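De novo design, hyper stable, disulfide-rich mini protein (Synthetic construct, PDB 5JG9) is a de novo designed, disulfide-rich mini protein with no known natural function, built to be hyperstable. Local coordinates at residues R19-R24 / C30-R35. Sequence-based numbering, arbitrary orientation. Where two conformers were deposited one is given.
Sequences RECKER and CQYQIR
Helix-on-sheet packing in a disulfide-rich mini protein is exemplified where Y32 and I34, on an edge strand, meet C21 and K22 of the helix. The main element is a CH-pi contact: the CA of K22 stands 3.5 Å from the centroid of the Y32 ring, only 8° off the ring normal, so the K22 CA sits over the centre of one ring face. Y32 reaches this pose with CG set between its backbone N and carbonyl carbon (chi1 69°). K22 then runs beside the ring, pointing the same way as the tyrosine; its CB lies near CE1 and CZ, and its CG comes within 3.3 Å of the Y32 OH. Beyond the phenol the lysine chain bends at its last torsion and carries NZ away from the strand to a salt bridge with E26, one turn on along the helix. On the inner side, C21 points at the strand. Its CB meets the I34 CD1 at 3.7 Å, while its SG sits 3.9 Å from the Y32 CB and oblique to the ring. Replacing Y32 by an alanine would probably open a gap beside the helix and strip the K22 CA and the CB and CG methylenes of their aromatic cover. The C21 sulfur is also bonded to C43, tying the helix to the central strand 40-46, which is hydrogen-bonded to 31-37. Segment 19-24 of helix 14-28 runs nearly antiparallel to 31-35 of strand 31-37, the two short axes approaching to 7.7 Å at 164°, and that strand pairs in turn with 40-46, whose I45 touches Y32.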
# COMPACT_ATOMS: atom_id res chain seq x y z
N ARG A 19 5.54 5.02 2.52
CA ARG A 19 6.43 5.68 1.50
C ARG A 19 6.28 5.03 0.15
O ARG A 19 5.96 5.67 -0.88
CB ARG A 19 7.94 5.62 2.00
CG ARG A 19 8.52 6.85 2.65
CD ARG A 19 10.08 6.96 2.63
NE ARG A 19 10.72 5.79 3.32
CZ ARG A 19 11.15 4.64 2.77
NH1 ARG A 19 11.60 3.67 3.60
NH2 ARG A 19 11.13 4.43 1.46
N GLU A 20 6.46 3.73 0.12
CA GLU A 20 6.42 3.04 -1.16
C GLU A 20 5.00 2.86 -1.74
O GLU A 20 4.80 2.81 -2.92
CB GLU A 20 7.09 1.64 -1.04
CG GLU A 20 8.59 1.66 -0.73
CD GLU A 20 9.22 0.31 -0.68
OE1 GLU A 20 10.43 0.24 -0.36
OE2 GLU A 20 8.59 -0.70 -1.06
N CYS A 21 4.00 2.80 -0.88
CA CYS A 21 2.59 2.82 -1.36
C CYS A 21 2.17 4.13 -2.09
O CYS A 21 1.57 4.08 -3.15
CB CYS A 21 1.65 2.60 -0.20
SG CYS A 21 -0.00 2.07 -0.65
N LYS A 22 2.52 5.27 -1.48
CA LYS A 22 2.38 6.59 -2.08
C LYS A 22 3.09 6.68 -3.44
O LYS A 22 2.50 7.15 -4.39
CB LYS A 22 2.97 7.62 -1.16
CG LYS A 22 2.94 9.02 -1.71
CD LYS A 22 3.33 9.97 -0.62
CE LYS A 22 2.93 11.39 -0.93
NZ LYS A 22 3.82 11.93 -1.98
N GLU A 23 4.37 6.27 -3.46
CA GLU A 23 5.15 6.16 -4.68
C GLU A 23 4.44 5.35 -5.74
O GLU A 23 4.30 5.77 -6.84
CB GLU A 23 6.53 5.54 -4.39
CG GLU A 23 7.54 6.55 -3.87
CD GLU A 23 8.88 5.95 -3.34
OE1 GLU A 23 9.05 4.67 -3.24
OE2 GLU A 23 9.70 6.79 -2.94
N ARG A 24 3.97 4.16 -5.35
CA ARG A 24 3.30 3.22 -6.25
C ARG A 24 2.02 3.83 -6.83
O ARG A 24 1.76 3.80 -8.04
CB ARG A 24 3.05 1.89 -5.50
CG ARG A 24 2.28 0.79 -6.20
CD ARG A 24 2.14 -0.47 -5.32
NE ARG A 24 3.31 -1.27 -4.86
CZ ARG A 24 3.92 -1.17 -3.68
NH1 ARG A 24 3.56 -0.25 -2.80
NH2 ARG A 24 4.90 -1.98 -3.36
N CYS A 30 -3.02 6.04 -9.68
CA CYS A 30 -4.02 5.20 -9.01
C CYS A 30 -4.04 5.62 -7.54
O CYS A 30 -3.05 6.17 -7.03
CB CYS A 30 -3.59 3.71 -9.08
SG CYS A 30 -3.41 3.09 -10.80
N GLN A 31 -5.20 5.48 -6.91
CA GLN A 31 -5.43 5.88 -5.57
C GLN A 31 -4.76 4.90 -4.62
O GLN A 31 -4.63 3.69 -4.95
CB GLN A 31 -6.93 5.90 -5.26
CG GLN A 31 -7.70 7.04 -5.97
CD GLN A 31 -9.21 7.09 -5.64
OE1 GLN A 31 -9.66 6.56 -4.61
NE2 GLN A 31 -9.98 7.78 -6.47
N TYR A 32 -4.26 5.38 -3.51
CA TYR A 32 -3.53 4.47 -2.61
C TYR A 32 -3.99 4.74 -1.20
O TYR A 32 -4.29 5.84 -0.82
CB TYR A 32 -2.01 4.66 -2.73
CG TYR A 32 -1.53 6.01 -2.16
CD1 TYR A 32 -1.10 6.12 -0.82
CD2 TYR A 32 -1.41 7.11 -2.97
CE1 TYR A 32 -0.66 7.35 -0.31
CE2 TYR A 32 -0.94 8.34 -2.46
CZ TYR A 32 -0.65 8.47 -1.13
OH TYR A 32 -0.15 9.69 -0.68
N GLN A 33 -4.00 3.69 -0.40
CA GLN A 33 -4.31 3.73 1.02
C GLN A 33 -3.50 2.67 1.80
O GLN A 33 -3.20 1.64 1.23
CB GLN A 33 -5.78 3.32 1.17
CG GLN A 33 -6.80 4.30 0.56
CD GLN A 33 -6.94 5.69 1.16
OE1 GLN A 33 -7.62 6.66 0.58
NE2 GLN A 33 -6.49 5.80 2.38
N ILE A 34 -3.21 2.94 3.08
CA ILE A 34 -2.48 2.03 3.92
C ILE A 34 -3.48 1.48 4.90
O ILE A 34 -4.24 2.22 5.53
CB ILE A 34 -1.26 2.69 4.58
CG1 ILE A 34 -0.11 2.82 3.57
CG2 ILE A 34 -0.73 1.86 5.70
CD1 ILE A 34 -0.26 4.05 2.67
N ARG A 35 -3.52 0.14 4.95
CA ARG A 35 -4.40 -0.63 5.83
C ARG A 35 -3.51 -1.46 6.77
O ARG A 35 -2.28 -1.45 6.61
CB ARG A 35 -5.31 -1.57 5.01
CG ARG A 35 -5.91 -0.96 3.70
CD ARG A 35 -6.83 0.17 4.02
NE ARG A 35 -7.66 0.59 2.91
CZ ARG A 35 -8.35 1.72 2.94
NH1 ARG A 35 -8.23 2.58 3.97
NH2 ARG A 35 -9.14 2.04 1.91